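Putative cell invasion protein with MAC/Perforin domain (Bacteroides thetaiotaomicron VPI-5482, PDB 3KK7) belongs to the membrane-attack complex/perforin family and probably takes part in membrane- or cell-invasion-related processes of a gut symbiont. Local coordinates at residues A[80-83]-A[84-87]; A[186-189]-A[190-194]; A[173-177]-A[178-182]; A[528-531]-A[532-535]; A[350-353]-A[354-357]. All blocks are in the same frame, centred on the assembly; numbering follows the deposited sequence.

Contact 1 (A[80-83]-A[84-87]); sequences VNMK and KLLE
The backbone bonds Leu85 N to Asn81 O (3.0 Å), Leu86 N to Met82 O and Glu87 N to Lys83 O carry 80-83 into 84-87 as the first turns of helix 82-88. Before them Asn81 sits at the centre of an inverse gamma turn, with Met82 N weakly bonded to Val80 O. Asn81 is the N-cap. With CG anti to its own N (chi1 -176°), its amide turns forward over the first turn, and OD1 accepts from Lys84 N at 3.0 Å with an N-H...O angle of 166°. The bond is straight at the hydrogen, but the donor stands well above the amide plane and so is not on a lone pair. The flat amide also lies against CB of Lys84, 3.4 Å from Asn81 CG, while the lysine tail runs on to Asn486. This capped helix belongs to the MACPF region, and its inner side covers strands 93-108 and 157-173: Met82, bent at chi2 and chi3, brings CE to 3.9 Å from Leu86 CD1, and its SE lies 4.3 Å from Leu85 CD2. The same Leu85 methyl meets Val80 CG1 at 4.1 Å. On the exposed side, Lys83 reaches along the helix to Glu87 in an i to i+4 salt bridge, NZ to OE2 3.0 Å, entering on the syn side of the carboxylate.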
loop_
_atom_site.group_PDB
_atom_site.type_symbol
_atom_site.label_atom_id
_atom_site.label_comp_id
_atom_site.label_asym_id
_atom_site.label_seq_id
_atom_site.Cartn_x
_atom_site.Cartn_y
_atom_site.Cartn_z
ATOM N N VAL A 80 -6.767 -7.357 -8.471
ATOM C CA VAL A 80 -6.683 -8.164 -9.678
ATOM C C VAL A 80 -8.071 -8.641 -10.048
ATOM O O VAL A 80 -8.812 -9.115 -9.185
ATOM C CB VAL A 80 -5.748 -9.377 -9.517
ATOM C CG1 VAL A 80 -5.603 -10.079 -10.849
ATOM C CG2 VAL A 80 -4.368 -8.941 -9.008
ATOM N N ASN A 81 -8.438 -8.473 -11.322
ATOM C CA ASN A 81 -9.639 -9.129 -11.860
ATOM C C ASN A 81 -9.330 -10.616 -12.122
ATOM O O ASN A 81 -8.972 -10.990 -13.242
ATOM C CB ASN A 81 -10.126 -8.439 -13.135
ATOM C CG ASN A 81 -11.434 -9.036 -13.673
ATOM O OD1 ASN A 81 -11.824 -10.119 -13.288
ATOM N ND2 ASN A 81 -12.101 -8.320 -14.559
HETATM N N MSE A 82 -9.482 -11.438 -11.071
HETATM C CA MSE A 82 -9.179 -12.870 -11.087
HETATM C C MSE A 82 -9.986 -13.680 -12.082
HETATM O O MSE A 82 -9.457 -14.575 -12.715
HETATM C CB MSE A 82 -9.396 -13.470 -9.698
HETATM C CG MSE A 82 -8.402 -12.994 -8.672
HETATM SE SE MSE A 82 -6.526 -13.476 -9.062
HETATM C CE MSE A 82 -6.792 -15.394 -9.013
ATOM N N LYS A 83 -11.269 -13.396 -12.198
ATOM C CA LYS A 83 -12.091 -14.120 -13.136
ATOM C C LYS A 83 -11.534 -13.892 -14.547
ATOM O O LYS A 83 -11.367 -14.836 -15.312
ATOM C CB LYS A 83 -13.559 -13.706 -13.032
ATOM C CG LYS A 83 -14.464 -14.198 -14.197
ATOM C CD LYS A 83 -15.929 -13.776 -14.007
ATOM C CE LYS A 83 -16.890 -14.525 -14.947
ATOM N NZ LYS A 83 -16.865 -14.024 -16.353
ATOM N N LYS A 84 -11.243 -12.648 -14.889
ATOM C CA LYS A 84 -10.712 -12.361 -16.219
ATOM C C LYS A 84 -9.335 -12.995 -16.433
ATOM O O LYS A 84 -9.062 -13.557 -17.487
ATOM C CB LYS A 84 -10.629 -10.864 -16.467
ATOM C CG LYS A 84 -10.354 -10.488 -17.936
ATOM C CD LYS A 84 -10.026 -9.001 -18.060
ATOM C CE LYS A 84 -9.879 -8.590 -19.516
ATOM N NZ LYS A 84 -10.572 -7.269 -19.767
ATOM N N LEU A 85 -8.478 -12.912 -15.433
ATOM C CA LEU A 85 -7.131 -13.467 -15.535
ATOM C C LEU A 85 -7.179 -14.964 -15.761
ATOM O O LEU A 85 -6.475 -15.478 -16.612
ATOM C CB LEU A 85 -6.302 -13.152 -14.281
ATOM C CG LEU A 85 -4.879 -13.725 -14.175
ATOM C CD1 LEU A 85 -3.925 -13.119 -15.178
ATOM C CD2 LEU A 85 -4.374 -13.507 -12.740
ATOM N N LEU A 86 -8.029 -15.658 -15.023
ATOM C CA LEU A 86 -8.008 -17.122 -15.063
ATOM C C LEU A 86 -8.668 -17.654 -16.310
ATOM O O LEU A 86 -8.360 -18.738 -16.768
ATOM C CB LEU A 86 -8.618 -17.721 -13.797
ATOM C CG LEU A 86 -7.854 -17.399 -12.509
ATOM C CD1 LEU A 86 -8.634 -17.955 -11.306
ATOM C CD2 LEU A 86 -6.353 -17.857 -12.512
ATOM N N GLU A 87 -9.549 -16.861 -16.888
ATOM C CA GLU A 87 -10.119 -17.181 -18.179
ATOM C C GLU A 87 -9.097 -17.243 -19.327
ATOM O O GLU A 87 -9.304 -17.961 -20.307
ATOM C CB GLU A 87 -11.253 -16.206 -18.497
ATOM C CG GLU A 87 -12.589 -16.675 -17.848
ATOM C CD GLU A 87 -13.644 -15.585 -17.773
ATOM O OE1 GLU A 87 -13.425 -14.476 -18.333
ATOM O OE2 GLU A 87 -14.695 -15.866 -17.152
#

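Contact 2 (A[186-189]-A[190-194]); sequences DYLD and ELFVD. With EDO (1,2-ethanediol), chain E.
One carboxylate oxygen, Asp189 OD2, takes two backbone N-H groups: that of Phe192 at 3.0 Å (N-H...O 149°) and, more weakly, that of Leu191 at 2.7 Å, where the angle falls to 124°. This is an N-cap at the start of helix 190-198 in the MACPF region. CG of Asp189 stands anti to its backbone N (chi1 168°), which swings the carboxylate over the first turn; Phe192 N meets the anti lone pair of OD2. A negative charge here would probably be favoured by the helix dipole. An alanine here is likely to leave the N-H groups of Leu191 and Phe192 without their side-chain acceptor. Asp189 O takes Val193 N in the first helical bond. Tyr187 OH and O1 of an ethanediol, probably from the crystallisation liquor, are hydrogen-bonded at a very short 2.5 Å, the solute at the ring's edge. One residue before the cap, Leu188 packs on the helix: CB lies 3.9 Å from Val193 CG2, and both methyls approach Phe192 CE2, CD1 arriving in the ring plane at its edge, 4.0 Å away.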
loop_
_atom_site.group_PDB
_atom_site.type_symbol
_atom_site.label_atom_id
_atom_site.label_comp_id
_atom_site.label_asym_id
_atom_site.label_seq_id
_atom_site.Cartn_x
_atom_site.Cartn_y
_atom_site.Cartn_z
ATOM N N ASP A 186 -3.076 -5.343 -17.967
ATOM C CA ASP A 186 -4.341 -5.802 -18.557
ATOM C C ASP A 186 -5.391 -6.448 -17.635
ATOM O O ASP A 186 -6.509 -6.584 -18.042
ATOM C CB ASP A 186 -4.010 -6.795 -19.686
ATOM C CG ASP A 186 -3.636 -6.105 -21.000
ATOM O OD1 ASP A 186 -4.533 -5.478 -21.597
ATOM O OD2 ASP A 186 -2.473 -6.200 -21.459
ATOM N N TYR A 187 -5.060 -6.819 -16.398
ATOM C CA TYR A 187 -5.985 -7.592 -15.571
ATOM C C TYR A 187 -6.409 -6.948 -14.233
ATOM O O TYR A 187 -6.907 -7.635 -13.323
ATOM C CB TYR A 187 -5.403 -8.995 -15.371
ATOM C CG TYR A 187 -5.297 -9.716 -16.692
ATOM C CD1 TYR A 187 -6.404 -10.377 -17.233
ATOM C CD2 TYR A 187 -4.125 -9.674 -17.446
ATOM C CE1 TYR A 187 -6.355 -10.990 -18.462
ATOM C CE2 TYR A 187 -4.070 -10.301 -18.692
ATOM C CZ TYR A 187 -5.198 -10.963 -19.183
ATOM O OH TYR A 187 -5.153 -11.622 -20.389
ATOM N N LEU A 188 -6.270 -5.627 -14.134
ATOM C CA LEU A 188 -6.708 -4.922 -12.948
ATOM C C LEU A 188 -8.226 -4.725 -12.926
ATOM O O LEU A 188 -8.876 -4.570 -13.956
ATOM C CB LEU A 188 -5.994 -3.577 -12.812
ATOM C CG LEU A 188 -4.474 -3.642 -12.625
ATOM C CD1 LEU A 188 -3.894 -2.201 -12.703
ATOM C CD2 LEU A 188 -4.109 -4.365 -11.297
ATOM N N ASP A 189 -8.787 -4.767 -11.720
ATOM C CA ASP A 189 -10.198 -4.541 -11.526
ATOM C C ASP A 189 -10.482 -3.105 -11.956
ATOM O O ASP A 189 -9.692 -2.194 -11.648
ATOM C CB ASP A 189 -10.544 -4.779 -10.056
ATOM C CG ASP A 189 -11.918 -4.289 -9.693
ATOM O OD1 ASP A 189 -12.861 -5.082 -9.764
ATOM O OD2 ASP A 189 -12.043 -3.092 -9.368
ATOM N N GLU A 190 -11.580 -2.882 -12.669
ATOM C CA GLU A 190 -11.853 -1.534 -13.165
ATOM C C GLU A 190 -12.092 -0.499 -12.023
ATOM O O GLU A 190 -11.780 0.676 -12.178
ATOM C CB GLU A 190 -12.998 -1.530 -14.179
ATOM C CG GLU A 190 -14.283 -2.011 -13.588
ATOM C CD GLU A 190 -15.418 -2.076 -14.587
ATOM O OE1 GLU A 190 -15.641 -1.080 -15.331
ATOM O OE2 GLU A 190 -16.109 -3.122 -14.595
ATOM N N LEU A 191 -12.625 -0.919 -10.879
ATOM C CA LEU A 191 -12.839 0.052 -9.802
ATOM C C LEU A 191 -11.506 0.392 -9.126
ATOM O O LEU A 191 -11.314 1.492 -8.625
ATOM C CB LEU A 191 -13.891 -0.442 -8.799
ATOM C CG LEU A 191 -15.298 -0.722 -9.384
ATOM C CD1 LEU A 191 -16.273 -1.084 -8.237
ATOM C CD2 LEU A 191 -15.842 0.457 -10.241
ATOM N N PHE A 192 -10.566 -0.540 -9.124
ATOM C CA PHE A 192 -9.212 -0.202 -8.698
ATOM C C PHE A 192 -8.527 0.777 -9.686
ATOM O O PHE A 192 -7.841 1.705 -9.254
ATOM C CB PHE A 192 -8.380 -1.463 -8.512
ATOM C CG PHE A 192 -6.951 -1.198 -8.215
ATOM C CD1 PHE A 192 -6.568 -0.783 -6.963
ATOM C CD2 PHE A 192 -5.980 -1.361 -9.196
ATOM C CE1 PHE A 192 -5.204 -0.520 -6.687
ATOM C CE2 PHE A 192 -4.651 -1.129 -8.932
ATOM C CZ PHE A 192 -4.256 -0.703 -7.683
ATOM N N VAL A 193 -8.701 0.557 -10.990
ATOM C CA VAL A 193 -8.226 1.519 -11.986
ATOM C C VAL A 193 -8.872 2.863 -11.734
ATOM O O VAL A 193 -8.200 3.873 -11.777
ATOM C CB VAL A 193 -8.513 1.095 -13.423
ATOM C CG1 VAL A 193 -8.126 2.217 -14.392
ATOM C CG2 VAL A 193 -7.764 -0.213 -13.734
ATOM N N ASP A 194 -10.160 2.872 -11.424
ATOM C CA ASP A 194 -10.832 4.111 -11.064
ATOM C C ASP A 194 -10.127 4.852 -9.935
ATOM O O ASP A 194 -9.915 6.048 -10.032
ATOM C CB ASP A 194 -12.282 3.859 -10.647
ATOM C CG ASP A 194 -13.022 5.148 -10.296
ATOM O OD1 ASP A 194 -13.423 5.871 -11.225
ATOM O OD2 ASP A 194 -13.203 5.439 -9.095
HETATM C C1 EDO E . -2.754 -10.109 -22.409
HETATM O O1 EDO E . -3.043 -11.283 -21.643
HETATM C C2 EDO E . -1.249 -9.993 -22.612
HETATM O O2 EDO E . -0.802 -10.855 -23.671
#

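Contact 3 (A[173-177]-A[178-182]); sequences LQTAP and SALRK. With EDO (1,2-ethanediol), chain D.
Leu180 reaches back from the first turn of helix 177-186 over the loop that leads into it. Its CB lies 3.6 Å from Pro177 O. CG, held anti to the carbonyl carbon (chi1 -69°), comes to 3.7 Å from Thr175 O; CD1 stays beside that same oxygen, while CD2 goes on to 4.0 Å from Gln174 O. The loop joins strand 157-173 of the MACPF region to the helix, and the leucine side chain also touches Asp348 and Phe349. Ala176 is the N-cap residue, and its O accepts from Leu180 N at 2.9 Å. Gln174 OE1 accepts from Ala176 N at 3.1 Å, and its CG rests on Ala179 CB. Pro177 O takes Arg181 N and also lies over the centre of the arginine's guanidinium face. Ala176 offers no side-chain acceptor, and Ser178 N instead donates to O1 of an ethanediol at 2.9 Å. Ser178 OG adds a weak bond to the same O1; this is consistent with a solute, probably from the crystallisation liquor, serving one N-H of the helix start that the alanine side chain cannot.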
loop_
_atom_site.group_PDB
_atom_site.type_symbol
_atom_site.label_atom_id
_atom_site.label_comp_id
_atom_site.label_asym_id
_atom_site.label_seq_id
_atom_site.Cartn_x
_atom_site.Cartn_y
_atom_site.Cartn_z
ATOM N N LEU A 173 -1.306 -16.861 -5.733
ATOM C CA LEU A 173 -1.302 -16.227 -7.044
ATOM C C LEU A 173 0.136 -16.213 -7.499
ATOM O O LEU A 173 1.051 -15.985 -6.687
ATOM C CB LEU A 173 -1.783 -14.786 -6.974
ATOM C CG LEU A 173 -1.803 -13.889 -8.225
ATOM C CD1 LEU A 173 -2.835 -14.316 -9.221
ATOM C CD2 LEU A 173 -2.123 -12.479 -7.731
ATOM N N GLN A 174 0.333 -16.461 -8.787
ATOM C CA GLN A 174 1.636 -16.396 -9.427
ATOM C C GLN A 174 2.244 -15.025 -9.197
ATOM O O GLN A 174 1.599 -14.032 -9.466
ATOM C CB GLN A 174 1.447 -16.613 -10.930
ATOM C CG GLN A 174 2.678 -16.383 -11.799
ATOM C CD GLN A 174 3.807 -17.300 -11.447
ATOM O OE1 GLN A 174 4.958 -16.880 -11.453
ATOM N NE2 GLN A 174 3.495 -18.555 -11.118
ATOM N N THR A 175 3.475 -14.961 -8.708
ATOM C CA THR A 175 4.082 -13.653 -8.475
ATOM C C THR A 175 5.399 -13.376 -9.207
ATOM O O THR A 175 6.076 -12.401 -8.888
ATOM C CB THR A 175 4.211 -13.369 -6.967
ATOM O OG1 THR A 175 4.965 -14.404 -6.353
ATOM C CG2 THR A 175 2.801 -13.272 -6.325
ATOM N N ALA A 176 5.755 -14.171 -10.214
ATOM C CA ALA A 176 6.922 -13.821 -11.013
ATOM C C ALA A 176 6.713 -12.400 -11.551
ATOM O O ALA A 176 5.605 -12.054 -12.015
ATOM C CB ALA A 176 7.168 -14.796 -12.159
ATOM N N PRO A 177 7.769 -11.568 -11.463
ATOM C CA PRO A 177 7.683 -10.169 -11.885
ATOM C C PRO A 177 7.031 -9.990 -13.234
ATOM O O PRO A 177 6.246 -9.064 -13.394
ATOM C CB PRO A 177 9.146 -9.713 -11.936
ATOM C CG PRO A 177 9.838 -10.555 -10.908
ATOM C CD PRO A 177 9.103 -11.901 -10.915
ATOM N N SER A 178 7.349 -10.860 -14.184
ATOM C CA SER A 178 6.767 -10.803 -15.527
ATOM C C SER A 178 5.254 -11.117 -15.518
ATOM O O SER A 178 4.486 -10.582 -16.319
ATOM C CB SER A 178 7.510 -11.747 -16.471
ATOM O OG SER A 178 8.796 -11.220 -16.838
ATOM N N ALA A 179 4.838 -11.994 -14.619
ATOM C CA ALA A 179 3.436 -12.211 -14.370
ATOM C C ALA A 179 2.803 -10.927 -13.830
ATOM O O ALA A 179 1.788 -10.464 -14.334
ATOM C CB ALA A 179 3.265 -13.346 -13.362
ATOM N N LEU A 180 3.414 -10.351 -12.796
ATOM C CA LEU A 180 2.852 -9.177 -12.156
ATOM C C LEU A 180 2.716 -8.044 -13.160
ATOM O O LEU A 180 1.716 -7.316 -13.182
ATOM C CB LEU A 180 3.675 -8.744 -10.948
ATOM C CG LEU A 180 3.649 -9.674 -9.722
ATOM C CD1 LEU A 180 4.395 -9.042 -8.584
ATOM C CD2 LEU A 180 2.251 -10.041 -9.284
ATOM N N ARG A 181 3.670 -7.916 -14.051
ATOM C CA ARG A 181 3.539 -6.840 -15.021
ATOM C C ARG A 181 2.383 -7.069 -15.991
ATOM O O ARG A 181 1.646 -6.135 -16.302
ATOM C CB ARG A 181 4.861 -6.545 -15.714
ATOM C CG ARG A 181 5.675 -5.498 -14.917
ATOM C CD ARG A 181 6.889 -5.010 -15.702
ATOM N NE ARG A 181 7.814 -6.122 -15.884
ATOM C CZ ARG A 181 8.770 -6.469 -15.028
ATOM N NH1 ARG A 181 8.977 -5.778 -13.905
ATOM N NH2 ARG A 181 9.534 -7.523 -15.300
ATOM N N LYS A 182 2.209 -8.308 -16.439
ATOM C CA LYS A 182 1.087 -8.646 -17.304
ATOM C C LYS A 182 -0.210 -8.281 -16.622
ATOM O O LYS A 182 -1.111 -7.725 -17.281
ATOM C CB LYS A 182 1.039 -10.141 -17.608
ATOM C CG LYS A 182 1.741 -10.548 -18.849
ATOM C CD LYS A 182 0.963 -11.590 -19.605
ATOM C CE LYS A 182 1.587 -11.784 -20.929
ATOM N NZ LYS A 182 1.563 -10.560 -21.811
HETATM C C1 EDO D . 10.057 -13.768 -14.739
HETATM O O1 EDO D . 9.638 -12.610 -14.061
HETATM C C2 EDO D . 11.319 -13.344 -15.441
HETATM O O2 EDO D . 12.179 -12.852 -14.402
#

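Contact 4 (A[528-531]-A[532-535]); sequences TMTT and LYQR
Thr530 CA sits over the face of the Tyr533 ring, 3.6 Å from its centroid and 18° off the ring normal, a CH-pi contact made by a backbone carbon. The hydroxyl end of the ring passes Thr530 CG2, with Tyr533 OH 3.2 Å away, and CD2 of the ring lies 3.1 Å from Met529 O. Tyr533 can fold back in this way because CG stands between its backbone N and carbonyl carbon (chi1 59°), laying the ring along its own helix. The tyrosine side chain also touches Leu351 and, on helix 177-186, Arg181 and Ala185. A serine in its place would probably strip the cover from Thr530 CA and open a gap toward Leu351 and helix 177-186. The helix is 529-535 of the D3 domain, lying against strands 480-484 and 489-494, where Met529 and Leu532 meet Phe482 and Tyr491; Met529 SE and Leu532 CD2 are 4.4 Å apart. The same Met529 O that lies over the ring accepts from Tyr533 N at 3.0 Å, nearly along the C=O axis. The helix start is set by Thr528, the N-cap: its OG1 accepts from Thr531 N at 3.3 Å (159°) and also from Thr531 OG1 at 3.1 Å, so one threonine oxygen receives both a backbone and a side-chain donor of the same residue.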
loop_
_atom_site.group_PDB
_atom_site.type_symbol
_atom_site.label_atom_id
_atom_site.label_comp_id
_atom_site.label_asym_id
_atom_site.label_seq_id
_atom_site.Cartn_x
_atom_site.Cartn_y
_atom_site.Cartn_z
ATOM N N THR A 528 2.322 -2.865 -28.240
ATOM C CA THR A 528 1.840 -3.869 -27.300
ATOM C C THR A 528 2.188 -3.412 -25.886
ATOM O O THR A 528 3.150 -2.648 -25.682
ATOM C CB THR A 528 2.471 -5.243 -27.538
ATOM O OG1 THR A 528 3.879 -5.162 -27.284
ATOM C CG2 THR A 528 2.203 -5.731 -28.965
HETATM N N MSE A 529 1.407 -3.878 -24.912
HETATM C CA MSE A 529 1.644 -3.485 -23.547
HETATM C C MSE A 529 3.037 -3.895 -23.103
HETATM O O MSE A 529 3.716 -3.139 -22.403
HETATM C CB MSE A 529 0.591 -4.070 -22.603
HETATM C CG MSE A 529 -0.782 -3.420 -22.720
HETATM SE SE MSE A 529 -0.798 -1.473 -22.538
HETATM C CE MSE A 529 -0.425 -1.308 -20.637
ATOM N N THR A 530 3.484 -5.071 -23.535
ATOM C CA THR A 530 4.743 -5.605 -23.029
ATOM C C THR A 530 5.865 -4.714 -23.537
ATOM O O THR A 530 6.768 -4.394 -22.781
ATOM C CB THR A 530 4.964 -7.122 -23.365
ATOM O OG1 THR A 530 5.248 -7.276 -24.750
ATOM C CG2 THR A 530 3.745 -7.989 -23.043
ATOM N N THR A 531 5.773 -4.263 -24.794
ATOM C CA THR A 531 6.744 -3.308 -25.354
ATOM C C THR A 531 6.729 -2.017 -24.546
ATOM O O THR A 531 7.778 -1.477 -24.179
ATOM C CB THR A 531 6.463 -3.004 -26.855
ATOM O OG1 THR A 531 6.823 -4.146 -27.638
ATOM C CG2 THR A 531 7.242 -1.762 -27.359
ATOM N N LEU A 532 5.544 -1.532 -24.229
ATOM C CA LEU A 532 5.445 -0.295 -23.476
ATOM C C LEU A 532 6.176 -0.394 -22.141
ATOM O O LEU A 532 7.088 0.379 -21.860
ATOM C CB LEU A 532 3.980 0.071 -23.256
ATOM C CG LEU A 532 3.712 1.548 -22.979
ATOM C CD1 LEU A 532 4.236 2.399 -24.173
ATOM C CD2 LEU A 532 2.201 1.763 -22.712
ATOM N N TYR A 533 5.821 -1.367 -21.319
ATOM C CA TYR A 533 6.430 -1.422 -19.998
ATOM C C TYR A 533 7.846 -1.985 -19.986
ATOM O O TYR A 533 8.563 -1.831 -19.000
ATOM C CB TYR A 533 5.528 -2.139 -18.973
ATOM C CG TYR A 533 5.114 -3.577 -19.257
ATOM C CD1 TYR A 533 6.051 -4.612 -19.288
ATOM C CD2 TYR A 533 3.770 -3.921 -19.393
ATOM C CE1 TYR A 533 5.671 -5.945 -19.483
ATOM C CE2 TYR A 533 3.381 -5.254 -19.609
ATOM C CZ TYR A 533 4.342 -6.259 -19.654
ATOM O OH TYR A 533 3.975 -7.566 -19.881
ATOM N N GLN A 534 8.260 -2.665 -21.041
ATOM C CA GLN A 534 9.639 -3.167 -21.065
ATOM C C GLN A 534 10.619 -2.101 -21.532
ATOM O O GLN A 534 11.793 -2.140 -21.148
ATOM C CB GLN A 534 9.786 -4.424 -21.923
ATOM C CG GLN A 534 9.140 -5.612 -21.289
ATOM C CD GLN A 534 9.423 -6.889 -21.991
ATOM O OE1 GLN A 534 9.898 -6.924 -23.136
ATOM N NE2 GLN A 534 9.147 -7.971 -21.306
ATOM N N ARG A 535 10.140 -1.166 -22.356
ATOM C CA ARG A 535 11.016 -0.217 -23.021
ATOM C C ARG A 535 10.707 1.232 -22.714
ATOM O O ARG A 535 11.493 2.091 -23.078
ATOM C CB ARG A 535 10.995 -0.459 -24.539
ATOM C CG ARG A 535 11.582 -1.851 -24.988
ATOM C CD ARG A 535 11.567 -2.053 -26.532
ATOM N NE ARG A 535 12.017 -0.832 -27.216
ATOM C CZ ARG A 535 11.783 -0.517 -28.495
ATOM N NH1 ARG A 535 11.133 -1.354 -29.307
ATOM N NH2 ARG A 535 12.223 0.651 -28.969
#

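Contact 5 (A[350-353]-A[354-357]); sequences ILEE and NFKQ
With CG anti to its carbonyl carbon (chi1 -75°), Lys356 runs past Ile350, the two side chains heading in opposite senses with Ile350 CG1 3.8 Å from Lys356 CG; bends at chi3 and chi4 then bring NZ round to Ile350 O. Ile350 itself holds CG1 between its N and carbonyl carbon (chi1 56°), which sends CD1 to 3.6 Å from Phe355 CB, crossing that side chain at about a right angle. These contacts close the N-terminal end of helix 353-363 in the MACPF region, with Glu352 at the N-cap position; Glu352 O accepts from Lys356 N at 2.9 Å, and Glu353 O from Gln357 N. The Glu352 side chain, bent at chi2, crosses Phe355 at a slant: CB approaches CD2 of the ring at 3.6 Å, CG and CD stay close to CD2 and CE2, and the carboxylate plane is turned 27° from the ring plane. Its OE2 bonds Tyr197 OH, and Tyr197 also meets the Phe355 ring edge-to-face, so one tyrosine on helix 190-198 touches both partners. Asn354 points its amide to the carbonyl of Gly540 and to Asp406, tying the helix start to the end of the chain. The ammonium of Lys356 bonds Ser347 O and reaches Ile350 O only weakly, at 3.4 Å; a water bridges the two more closely, donating to Ile350 O at 2.6 Å and accepting from Lys356 NZ.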
loop_
_atom_site.group_PDB
_atom_site.type_symbol
_atom_site.label_atom_id
_atom_site.label_comp_id
_atom_site.label_asym_id
_atom_site.label_seq_id
_atom_site.Cartn_x
_atom_site.Cartn_y
_atom_site.Cartn_z
ATOM N N ILE A 350 0.931 -2.071 -10.514
ATOM C CA ILE A 350 0.708 -0.906 -11.374
ATOM C C ILE A 350 1.957 -0.611 -12.169
ATOM O O ILE A 350 3.060 -0.953 -11.748
ATOM C CB ILE A 350 0.238 0.335 -10.566
ATOM C CG1 ILE A 350 1.207 0.690 -9.450
ATOM C CG2 ILE A 350 -1.118 0.090 -9.934
ATOM C CD1 ILE A 350 0.735 1.852 -8.639
ATOM N N LEU A 351 1.775 -0.009 -13.337
ATOM C CA LEU A 351 2.881 0.252 -14.255
ATOM C C LEU A 351 3.536 1.615 -14.066
ATOM O O LEU A 351 4.706 1.799 -14.432
ATOM C CB LEU A 351 2.379 0.191 -15.695
ATOM C CG LEU A 351 1.813 -1.112 -16.180
ATOM C CD1 LEU A 351 1.272 -0.887 -17.557
ATOM C CD2 LEU A 351 2.920 -2.144 -16.176
ATOM N N GLU A 352 2.778 2.558 -13.515
ATOM C CA GLU A 352 3.157 3.958 -13.462
ATOM C C GLU A 352 4.244 4.215 -12.417
ATOM O O GLU A 352 4.005 4.128 -11.205
ATOM C CB GLU A 352 1.915 4.829 -13.141
ATOM C CG GLU A 352 0.768 4.752 -14.176
ATOM C CD GLU A 352 -0.169 3.535 -14.046
ATOM O OE1 GLU A 352 -0.029 2.693 -13.123
ATOM O OE2 GLU A 352 -1.064 3.414 -14.901
ATOM N N GLU A 353 5.424 4.585 -12.897
ATOM C CA GLU A 353 6.572 4.951 -12.038
ATOM C C GLU A 353 6.216 5.866 -10.866
ATOM O O GLU A 353 6.603 5.621 -9.729
ATOM C CB GLU A 353 7.624 5.673 -12.894
ATOM C CG GLU A 353 9.064 5.216 -12.663
ATOM C CD GLU A 353 9.228 3.714 -12.856
ATOM O OE1 GLU A 353 8.929 3.192 -13.973
ATOM O OE2 GLU A 353 9.631 3.071 -11.852
ATOM N N ASN A 354 5.497 6.947 -11.162
ATOM C CA ASN A 354 5.155 7.941 -10.147
ATOM C C ASN A 354 4.149 7.443 -9.129
ATOM O O ASN A 354 4.228 7.833 -7.960
ATOM C CB ASN A 354 4.677 9.272 -10.747
ATOM C CG ASN A 354 3.592 9.098 -11.801
ATOM O OD1 ASN A 354 3.590 8.120 -12.562
ATOM N ND2 ASN A 354 2.701 10.073 -11.885
ATOM N N PHE A 355 3.223 6.578 -9.546
ATOM C CA PHE A 355 2.271 6.017 -8.582
ATOM C C PHE A 355 2.970 5.000 -7.695
ATOM O O PHE A 355 2.718 4.913 -6.492
ATOM C CB PHE A 355 1.073 5.377 -9.253
ATOM C CG PHE A 355 0.264 6.317 -10.120
ATOM C CD1 PHE A 355 0.468 7.696 -10.098
ATOM C CD2 PHE A 355 -0.747 5.803 -10.928
ATOM C CE1 PHE A 355 -0.296 8.524 -10.878
ATOM C CE2 PHE A 355 -1.522 6.638 -11.724
ATOM C CZ PHE A 355 -1.304 7.990 -11.706
ATOM N N LYS A 356 3.864 4.237 -8.298
ATOM C CA LYS A 356 4.631 3.255 -7.572
ATOM C C LYS A 356 5.377 3.937 -6.443
ATOM O O LYS A 356 5.226 3.579 -5.283
ATOM C CB LYS A 356 5.596 2.531 -8.528
ATOM C CG LYS A 356 4.903 1.489 -9.446
ATOM C CD LYS A 356 5.805 1.036 -10.578
ATOM C CE LYS A 356 6.771 -0.056 -10.186
ATOM N NZ LYS A 356 6.067 -1.373 -10.167
ATOM N N GLN A 357 6.149 4.947 -6.804
ATOM C CA GLN A 357 6.938 5.702 -5.847
ATOM C C GLN A 357 6.073 6.370 -4.771
ATOM O O GLN A 357 6.391 6.318 -3.585
ATOM C CB GLN A 357 7.764 6.741 -6.606
ATOM C CG GLN A 357 8.856 7.477 -5.800
ATOM C CD GLN A 357 9.783 6.517 -5.098
ATOM O OE1 GLN A 357 10.027 5.405 -5.592
ATOM N NE2 GLN A 357 10.301 6.922 -3.927
HETATM O O HOH W 1 4.892 -2.763 -12.018
#

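Overall arrangement
All five contacts lie at helix starts, and they meet around helix 177-186. Contacts 1 and 2 join where Asn81 N lies 2.7 Å from Tyr187 O, a probable hydrogen bond, while contact 1 meets contact 3 through Met82 SE and Leu173 CD1 (3.8 Å). Contact 4, in the D3 domain, packs on the MACPF region: Arg181 CD of contact 3 is 3.7 Å from Tyr533 CD1, and Leu351 CD1 of contact 5 is 3.5 Å from Met529 CE. Phe192 CE2 of contact 2 touches Ile350 CG2 of contact 5 at 3.9 Å. Contacts 1 and 4 remain apart, about 21 Å between centres. The ethanediol bound at Tyr187 of contact 2, probably from the crystallisation liquor, is also hydrogen-bonded to Tyr89 OH.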